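Local structure of RidA family protein (Mycobacterium tuberculosis, 3I7T) at residues I71-I76 against R80-V85; P27-A32 against A59-A64; R46-R51 against V112-D117. The protein is of unknown function but belongs to the YjgF/YER057c/UK114 (RidA) family of homotrimers, whose relatives include enamine/imine deaminases. One frame throughout, in Å; residues are numbered along the deposited sequence.

Interaction 1: residues I71-I76 against R80-V85; sequences IYVTDI and REVGEV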
loop_
_atom_site.group_PDB
_atom_site.type_symbol
_atom_site.label_atom_id
_atom_site.label_comp_id
_atom_site.label_asym_id
_atom_site.label_seq_id
_atom_site.Cartn_x
_atom_site.Cartn_y
_atom_site.Cartn_z
ATOM N N ILE A 71 3.267 7.767 -1.249
ATOM C CA ILE A 71 4.171 8.694 -0.589
ATOM C C ILE A 71 3.800 8.880 0.879
ATOM O O ILE A 71 2.689 9.293 1.191
ATOM C CB ILE A 71 4.135 10.078 -1.292
ATOM C CG1 ILE A 71 4.437 9.936 -2.791
ATOM C CG2 ILE A 71 5.100 11.069 -0.612
ATOM C CD1 ILE A 71 4.203 11.198 -3.566
ATOM N N TYR A 72 4.732 8.546 1.768
ATOM C CA TYR A 72 4.607 8.837 3.188
ATOM C C TYR A 72 5.459 10.041 3.535
ATOM O O TYR A 72 6.656 10.056 3.252
ATOM C CB TYR A 72 5.093 7.650 4.023
ATOM C CG TYR A 72 4.496 6.327 3.615
ATOM C CD1 TYR A 72 3.235 5.958 4.051
ATOM C CD2 TYR A 72 5.191 5.447 2.794
ATOM C CE1 TYR A 72 2.664 4.746 3.681
ATOM C CE2 TYR A 72 4.631 4.227 2.418
ATOM C CZ TYR A 72 3.362 3.887 2.867
ATOM O OH TYR A 72 2.786 2.679 2.504
ATOM N N VAL A 73 4.852 11.024 4.189
ATOM C CA VAL A 73 5.578 12.203 4.622
ATOM C C VAL A 73 5.406 12.427 6.119
ATOM O O VAL A 73 4.396 12.020 6.711
ATOM C CB VAL A 73 5.152 13.458 3.850
ATOM C CG1 VAL A 73 5.610 13.367 2.415
ATOM C CG2 VAL A 73 3.623 13.669 3.950
ATOM N N THR A 74 6.385 13.073 6.744
ATOM C CA THR A 74 6.250 13.357 8.161
ATOM C C THR A 74 5.524 14.688 8.392
ATOM O O THR A 74 5.047 14.950 9.488
ATOM C CB THR A 74 7.600 13.287 8.942
ATOM O OG1 THR A 74 8.551 14.219 8.400
ATOM C CG2 THR A 74 8.166 11.864 8.899
ATOM N N ASP A 75 5.426 15.520 7.361
ATOM C CA ASP A 75 4.673 16.762 7.482
ATOM C C ASP A 75 3.909 17.047 6.205
ATOM O O ASP A 75 4.466 17.601 5.251
ATOM C CB ASP A 75 5.593 17.934 7.796
ATOM C CG ASP A 75 4.832 19.233 7.955
ATOM O OD1 ASP A 75 3.626 19.254 7.605
ATOM O OD2 ASP A 75 5.431 20.228 8.429
ATOM N N ILE A 76 2.640 16.655 6.182
ATOM C CA ILE A 76 1.854 16.747 4.955
ATOM C C ILE A 76 1.530 18.205 4.591
ATOM O O ILE A 76 1.067 18.498 3.483
ATOM C CB ILE A 76 0.558 15.879 5.018
ATOM C CG1 ILE A 76 0.106 15.487 3.598
ATOM C CG2 ILE A 76 -0.542 16.584 5.813
ATOM C CD1 ILE A 76 -0.779 14.296 3.569
ATOM N N ARG A 80 3.326 20.339 -1.175
ATOM C CA ARG A 80 3.671 20.994 -2.431
ATOM C C ARG A 80 5.122 20.847 -2.836
ATOM O O ARG A 80 5.413 20.709 -4.012
ATOM C CB ARG A 80 3.280 22.464 -2.407
ATOM C CG ARG A 80 1.951 22.705 -3.066
ATOM C CD ARG A 80 1.650 24.179 -3.212
ATOM N NE ARG A 80 0.268 24.351 -3.645
ATOM C CZ ARG A 80 -0.157 24.110 -4.882
ATOM N NH1 ARG A 80 0.698 23.700 -5.814
ATOM N NH2 ARG A 80 -1.436 24.280 -5.188
ATOM N N GLU A 81 6.029 20.885 -1.866
ATOM C CA GLU A 81 7.445 20.689 -2.131
ATOM C C GLU A 81 7.654 19.290 -2.703
ATOM O O GLU A 81 8.460 19.092 -3.615
ATOM C CB GLU A 81 8.271 20.866 -0.844
ATOM C CG GLU A 81 8.623 22.320 -0.477
ATOM C CD GLU A 81 9.758 22.427 0.575
ATOM O OE1 GLU A 81 10.962 22.211 0.243
ATOM O OE2 GLU A 81 9.436 22.742 1.745
ATOM N N VAL A 82 6.917 18.324 -2.159
ATOM C CA VAL A 82 7.024 16.937 -2.592
ATOM C C VAL A 82 6.356 16.757 -3.950
ATOM O O VAL A 82 6.945 16.198 -4.873
ATOM C CB VAL A 82 6.393 15.972 -1.562
ATOM C CG1 VAL A 82 6.464 14.546 -2.057
ATOM C CG2 VAL A 82 7.105 16.089 -0.247
ATOM N N GLY A 83 5.127 17.255 -4.073
ATOM C CA GLY A 83 4.402 17.192 -5.339
ATOM C C GLY A 83 5.158 17.738 -6.538
ATOM O O GLY A 83 5.121 17.152 -7.616
ATOM N N GLU A 84 5.832 18.869 -6.365
ATOM C CA GLU A 84 6.586 19.483 -7.452
ATOM C C GLU A 84 7.615 18.530 -8.035
ATOM O O GLU A 84 7.783 18.448 -9.250
ATOM C CB GLU A 84 7.296 20.744 -6.970
ATOM C CG GLU A 84 6.391 21.942 -6.829
ATOM C CD GLU A 84 7.094 23.116 -6.184
ATOM O OE1 GLU A 84 8.290 23.341 -6.491
ATOM O OE2 GLU A 84 6.447 23.814 -5.371
ATOM N N VAL A 85 8.332 17.836 -7.156
ATOM C CA VAL A 85 9.324 16.861 -7.578
ATOM C C VAL A 85 8.679 15.631 -8.251
ATOM O O VAL A 85 9.192 15.112 -9.241
ATOM C CB VAL A 85 10.210 16.426 -6.381
ATOM C CG1 VAL A 85 11.173 15.338 -6.795
ATOM C CG2 VAL A 85 10.948 17.617 -5.782
#
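V82, on the helix 79-90, fits against I71 and V73 of the strand 66-73, giving one methyl to each. V82 CG1 and I71 CG2 approach tip to tip and stand 4.0 Å apart. V73 instead runs past V82 in the opposite sense, flank against flank, with V73 CG1 lying 4.1 Å from V82 CG2. The division follows from the first torsion of V82: with CG1 anti to the backbone N (chi1 178°), CG2 falls anti to the carbonyl carbon, and the two branches spread along the strand. On I71 the short branch does the touching, CG2 lying opposite the backbone N across the first side-chain bond, while CG1 and CD1 form the longer arm. The interface is wholly apolar and modest in size, 105 Å² over both segments, and its backbones stay well apart, V73 CA to V82 CA being 8.7 Å. All three residues are buried. The strand, the helix and strand 99-101 form a beta-alpha-beta unit, and this contact seats the crossover helix on its first strand. V82 also packs on I41 and T45 of helix 41-58, while I71 and V73 both touch V112 of the adjacent strand 112-119, so the cluster lies where two helices cover the same sheet face.

Interaction 2: residues P27-A32 against A59-A64; sequences PLVVVA and AGATLA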
loop_
_atom_site.group_PDB
_atom_site.type_symbol
_atom_site.label_atom_id
_atom_site.label_comp_id
_atom_site.label_asym_id
_atom_site.label_seq_id
_atom_site.Cartn_x
_atom_site.Cartn_y
_atom_site.Cartn_z
ATOM N N PRO A 27 5.352 -9.277 -15.886
ATOM C CA PRO A 27 5.574 -7.901 -16.305
ATOM C C PRO A 27 5.569 -6.977 -15.090
ATOM O O PRO A 27 5.885 -5.786 -15.208
ATOM C CB PRO A 27 4.359 -7.620 -17.194
ATOM C CG PRO A 27 3.245 -8.529 -16.609
ATOM C CD PRO A 27 3.918 -9.567 -15.705
ATOM N N LEU A 28 5.226 -7.538 -13.936
ATOM C CA LEU A 28 5.230 -6.796 -12.677
ATOM C C LEU A 28 6.627 -6.523 -12.123
ATOM O O LEU A 28 7.451 -7.435 -12.030
ATOM C CB LEU A 28 4.458 -7.584 -11.625
ATOM C CG LEU A 28 4.217 -6.833 -10.323
ATOM C CD1 LEU A 28 3.428 -5.545 -10.625
ATOM C CD2 LEU A 28 3.479 -7.713 -9.297
ATOM N N VAL A 29 6.866 -5.267 -11.742
ATOM C CA VAL A 29 8.023 -4.887 -10.917
ATOM C C VAL A 29 7.510 -4.106 -9.704
ATOM O O VAL A 29 6.827 -3.078 -9.857
ATOM C CB VAL A 29 9.033 -4.043 -11.699
ATOM C CG1 VAL A 29 10.219 -3.689 -10.833
ATOM C CG2 VAL A 29 9.508 -4.803 -12.949
ATOM N N VAL A 30 7.791 -4.612 -8.504
ATOM C CA VAL A 30 7.517 -3.844 -7.285
ATOM C C VAL A 30 8.797 -3.297 -6.659
ATOM O O VAL A 30 9.840 -3.947 -6.671
ATOM C CB VAL A 30 6.717 -4.666 -6.244
ATOM C CG1 VAL A 30 5.372 -5.032 -6.823
ATOM C CG2 VAL A 30 7.478 -5.904 -5.840
ATOM N N VAL A 31 8.709 -2.083 -6.135
ATOM C CA VAL A 31 9.834 -1.408 -5.530
ATOM C C VAL A 31 9.538 -1.142 -4.046
ATOM O O VAL A 31 8.428 -0.714 -3.670
ATOM C CB VAL A 31 10.163 -0.102 -6.307
ATOM C CG1 VAL A 31 11.452 0.572 -5.782
ATOM C CG2 VAL A 31 10.318 -0.415 -7.798
ATOM N N ALA A 32 10.541 -1.421 -3.212
ATOM C CA ALA A 32 10.472 -1.193 -1.769
ATOM C C ALA A 32 10.199 0.270 -1.429
ATOM O O ALA A 32 10.471 1.161 -2.236
ATOM C CB ALA A 32 11.807 -1.627 -1.111
ATOM N N ALA A 59 15.925 -3.809 -12.818
ATOM C CA ALA A 59 14.875 -4.798 -13.056
ATOM C C ALA A 59 14.286 -4.684 -14.474
ATOM O O ALA A 59 13.204 -5.208 -14.749
ATOM C CB ALA A 59 13.771 -4.679 -11.993
ATOM N N GLY A 60 14.989 -4.006 -15.381
ATOM C CA GLY A 60 14.505 -3.888 -16.752
ATOM C C GLY A 60 13.271 -3.006 -16.931
ATOM O O GLY A 60 12.502 -3.191 -17.875
ATOM N N ALA A 61 13.067 -2.055 -16.029
ATOM C CA ALA A 61 11.923 -1.147 -16.114
ATOM C C ALA A 61 12.380 0.302 -16.055
ATOM O O ALA A 61 13.512 0.589 -15.644
ATOM C CB ALA A 61 10.939 -1.425 -14.986
ATOM N N THR A 62 11.482 1.211 -16.437
ATOM C CA THR A 62 11.757 2.650 -16.399
ATOM C C THR A 62 10.630 3.359 -15.650
ATOM O O THR A 62 9.593 2.752 -15.339
ATOM C CB THR A 62 11.914 3.291 -17.829
ATOM O OG1 THR A 62 10.642 3.370 -18.474
ATOM C CG2 THR A 62 12.875 2.491 -18.728
ATOM N N LEU A 63 10.816 4.640 -15.351
ATOM C CA LEU A 63 9.726 5.410 -14.743
ATOM C C LEU A 63 8.429 5.356 -15.552
ATOM O O LEU A 63 7.340 5.400 -14.982
ATOM C CB LEU A 63 10.147 6.862 -14.534
ATOM C CG LEU A 63 11.244 6.979 -13.482
ATOM C CD1 LEU A 63 11.831 8.390 -13.476
ATOM C CD2 LEU A 63 10.670 6.614 -12.113
ATOM N N ALA A 64 8.543 5.301 -16.877
ATOM C CA ALA A 64 7.368 5.221 -17.761
ATOM C C ALA A 64 6.540 3.948 -17.541
ATOM O O ALA A 64 5.422 3.827 -18.056
ATOM C CB ALA A 64 7.801 5.316 -19.211
#
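Apolar packing accounts for the contact: the two methyls of V29 meet the side chains of A59 and A61, one each. V29 CG1, which stands anti to the backbone N (chi1 -179°), lies 3.9 Å from A59 CB. The other branch, V29 CG2, is 4.2 Å from A61 CB and 4.1 Å from the carbonyl oxygen A59 O. The valine thus lies against the turn after the helix, with A59 and A61 flanking G60 in sequence, and 102 Å² is buried over both segments. Polar bonding belongs to the loop itself and to its surroundings. A59 O accepts a hydrogen bond from R24 NH1, tying the turn to the neighbouring strand 22-25. Farther along, T62 OG1 accepts a weak bond from A64 N, 3.3 Å and bent to 127°, as the chain enters a short 3-10 turn. L56 of helix 41-58 packs on V29 as well, extending the apolar surface back onto the helix. The helix ends here in a Schellman motif: G60, with positive phi (70°), is its C-prime residue, and A61 N bonds back to L56 O. The arrangement is that of a helix C-terminus capped over a strand of the sheet it covers.

Interaction 3: residues R46-R51 against V112-D117; sequences RDALRR and VEIEAD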
loop_
_atom_site.group_PDB
_atom_site.type_symbol
_atom_site.label_atom_id
_atom_site.label_comp_id
_atom_site.label_asym_id
_atom_site.label_seq_id
_atom_site.Cartn_x
_atom_site.Cartn_y
_atom_site.Cartn_z
ATOM N N ARG A 46 13.601 14.032 -4.390
ATOM C CA ARG A 46 14.326 13.821 -5.637
ATOM C C ARG A 46 15.218 12.593 -5.525
ATOM O O ARG A 46 15.273 11.767 -6.435
ATOM C CB ARG A 46 15.155 15.051 -6.019
ATOM C CG ARG A 46 14.306 16.241 -6.488
ATOM C CD ARG A 46 15.162 17.351 -7.128
ATOM N NE ARG A 46 16.258 17.748 -6.245
ATOM C CZ ARG A 46 16.224 18.786 -5.414
ATOM N NH1 ARG A 46 15.147 19.565 -5.346
ATOM N NH2 ARG A 46 17.274 19.049 -4.651
ATOM N N ASP A 47 15.905 12.470 -4.398
ATOM C CA ASP A 47 16.838 11.364 -4.197
ATOM C C ASP A 47 16.110 10.030 -4.063
ATOM O O ASP A 47 16.590 8.993 -4.541
ATOM C CB ASP A 47 17.722 11.631 -2.974
ATOM C CG ASP A 47 18.974 10.772 -2.964
ATOM O OD1 ASP A 47 19.735 10.818 -3.965
ATOM O OD2 ASP A 47 19.192 10.045 -1.971
ATOM N N ALA A 48 14.937 10.045 -3.429
ATOM C CA ALA A 48 14.143 8.821 -3.317
ATOM C C ALA A 48 13.709 8.370 -4.699
ATOM O O ALA A 48 13.705 7.179 -4.997
ATOM C CB ALA A 48 12.930 9.019 -2.395
ATOM N N LEU A 49 13.361 9.327 -5.557
ATOM C CA LEU A 49 12.895 8.986 -6.902
ATOM C C LEU A 49 14.042 8.537 -7.780
ATOM O O LEU A 49 13.854 7.691 -8.650
ATOM C CB LEU A 49 12.161 10.160 -7.548
ATOM C CG LEU A 49 10.797 10.499 -6.936
ATOM C CD1 LEU A 49 10.167 11.771 -7.541
ATOM C CD2 LEU A 49 9.862 9.316 -7.059
ATOM N N ARG A 50 15.233 9.097 -7.556
ATOM C CA ARG A 50 16.415 8.641 -8.276
ATOM C C ARG A 50 16.710 7.174 -7.949
ATOM O O ARG A 50 17.039 6.398 -8.838
ATOM C CB ARG A 50 17.643 9.498 -7.965
ATOM C CG ARG A 50 18.788 9.261 -8.958
ATOM C CD ARG A 50 20.145 9.459 -8.320
ATOM N N ARG A 51 16.604 6.801 -6.678
ATOM C CA ARG A 51 16.851 5.432 -6.259
ATOM C C ARG A 51 15.786 4.465 -6.791
ATOM O O ARG A 51 16.090 3.333 -7.174
ATOM C CB ARG A 51 16.946 5.352 -4.735
ATOM C CG ARG A 51 18.133 6.115 -4.160
ATOM C CD ARG A 51 17.964 6.385 -2.653
ATOM N NE ARG A 51 19.008 7.323 -2.220
ATOM C CZ ARG A 51 20.252 6.961 -1.907
ATOM N NH1 ARG A 51 20.599 5.680 -1.929
ATOM N NH2 ARG A 51 21.140 7.873 -1.547
ATOM N N VAL A 112 10.425 11.732 4.059
ATOM C CA VAL A 112 9.581 11.228 2.981
ATOM C C VAL A 112 10.035 9.822 2.598
ATOM O O VAL A 112 11.228 9.529 2.583
ATOM C CB VAL A 112 9.560 12.184 1.740
ATOM C CG1 VAL A 112 10.949 12.423 1.196
ATOM C CG2 VAL A 112 8.675 11.613 0.646
ATOM N N GLU A 113 9.076 8.936 2.353
ATOM C CA GLU A 113 9.378 7.621 1.807
ATOM C C GLU A 113 8.425 7.331 0.646
ATOM O O GLU A 113 7.242 7.647 0.723
ATOM C CB GLU A 113 9.256 6.550 2.888
ATOM C CG GLU A 113 9.528 5.119 2.394
ATOM C CD GLU A 113 9.831 4.178 3.542
ATOM O OE1 GLU A 113 10.202 4.667 4.627
ATOM O OE2 GLU A 113 9.685 2.949 3.381
ATOM N N ILE A 114 8.946 6.746 -0.426
ATOM C CA ILE A 114 8.135 6.477 -1.612
ATOM C C ILE A 114 8.207 5.018 -2.047
ATOM O O ILE A 114 9.293 4.449 -2.154
ATOM C CB ILE A 114 8.574 7.405 -2.774
ATOM C CG1 ILE A 114 8.574 8.855 -2.266
ATOM C CG2 ILE A 114 7.697 7.177 -4.027
ATOM C CD1 ILE A 114 9.003 9.893 -3.280
ATOM N N GLU A 115 7.045 4.416 -2.289
ATOM C CA GLU A 115 6.954 3.113 -2.931
ATOM C C GLU A 115 6.547 3.263 -4.387
ATOM O O GLU A 115 5.963 4.277 -4.781
ATOM C CB GLU A 115 5.880 2.277 -2.236
ATOM C CG GLU A 115 6.155 2.004 -0.790
ATOM C CD GLU A 115 4.968 1.314 -0.134
ATOM O OE1 GLU A 115 3.902 1.234 -0.777
ATOM O OE2 GLU A 115 5.095 0.839 1.008
ATOM N N ALA A 116 6.786 2.231 -5.184
ATOM C CA ALA A 116 6.305 2.253 -6.550
ATOM C C ALA A 116 5.932 0.847 -7.034
ATOM O O ALA A 116 6.563 -0.146 -6.641
ATOM C CB ALA A 116 7.344 2.877 -7.469
ATOM N N ASP A 117 4.888 0.780 -7.869
ATOM C CA ASP A 117 4.551 -0.431 -8.603
ATOM C C ASP A 117 4.638 -0.104 -10.071
ATOM O O ASP A 117 4.212 0.973 -10.508
ATOM C CB ASP A 117 3.133 -0.909 -8.279
ATOM C CG ASP A 117 2.977 -1.294 -6.829
ATOM O OD1 ASP A 117 3.698 -2.204 -6.384
ATOM O OD2 ASP A 117 2.139 -0.682 -6.136
#
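Helix 41-58 lies over strand 112-119, and the two backbones come nearest at A48 and I114, whose CA atoms are 6.7 Å apart. I114 carries the contact through a single methyl, CD1, at the end of a side chain extended toward the helix: CG1 lies anti to the carbonyl carbon (chi1 -52°) and the chain continues straight on (chi2 179°). This methyl is 4.1 Å from A48 CB and 3.9 Å from L49 CD2, so it sits by two successive helix residues. The short A48 permits the close approach of the backbones, while L49 crosses the isoleucine obliquely and continues toward V85, A89 and F90 of helix 79-90. This is the helix-on-sheet core of the YjgF-like fold. The other face of the strand turns toward the trimer interface, where E115 forms salt bridges with R70 of its own chain and with R70 of a neighbouring subunit. Away from the strand, R51 grips D47 side-on: NE (2.7 Å) and NH2 (2.9 Å) both bond D47 OD2, which lies in the guanidinium plane. NE meets that oxygen from above the carboxylate plane, and NH2 comes to the syn lone pair of OD2; S37 N also donates to it.

From the N terminus, the first segment met is on strand 28-35, ahead of helix 41-58, and interaction 2 closes the first loop where the chain leaves that helix. Interaction 3 starts on the helix, within that loop, and closes only at strand 112-119, so the two cross. Interaction 1, a short closure between strand 66-73 and helix 79-90, begins after interaction 2 is complete and lies within the span of interaction 3. Strand 112-119 is the common link: V31 N is 2.9 Å from A116 O on one side, and Y72 O is 2.8 Å from E113 N on the other, both probable hydrogen bonds. Together the contacts tie both long helices to one sheet.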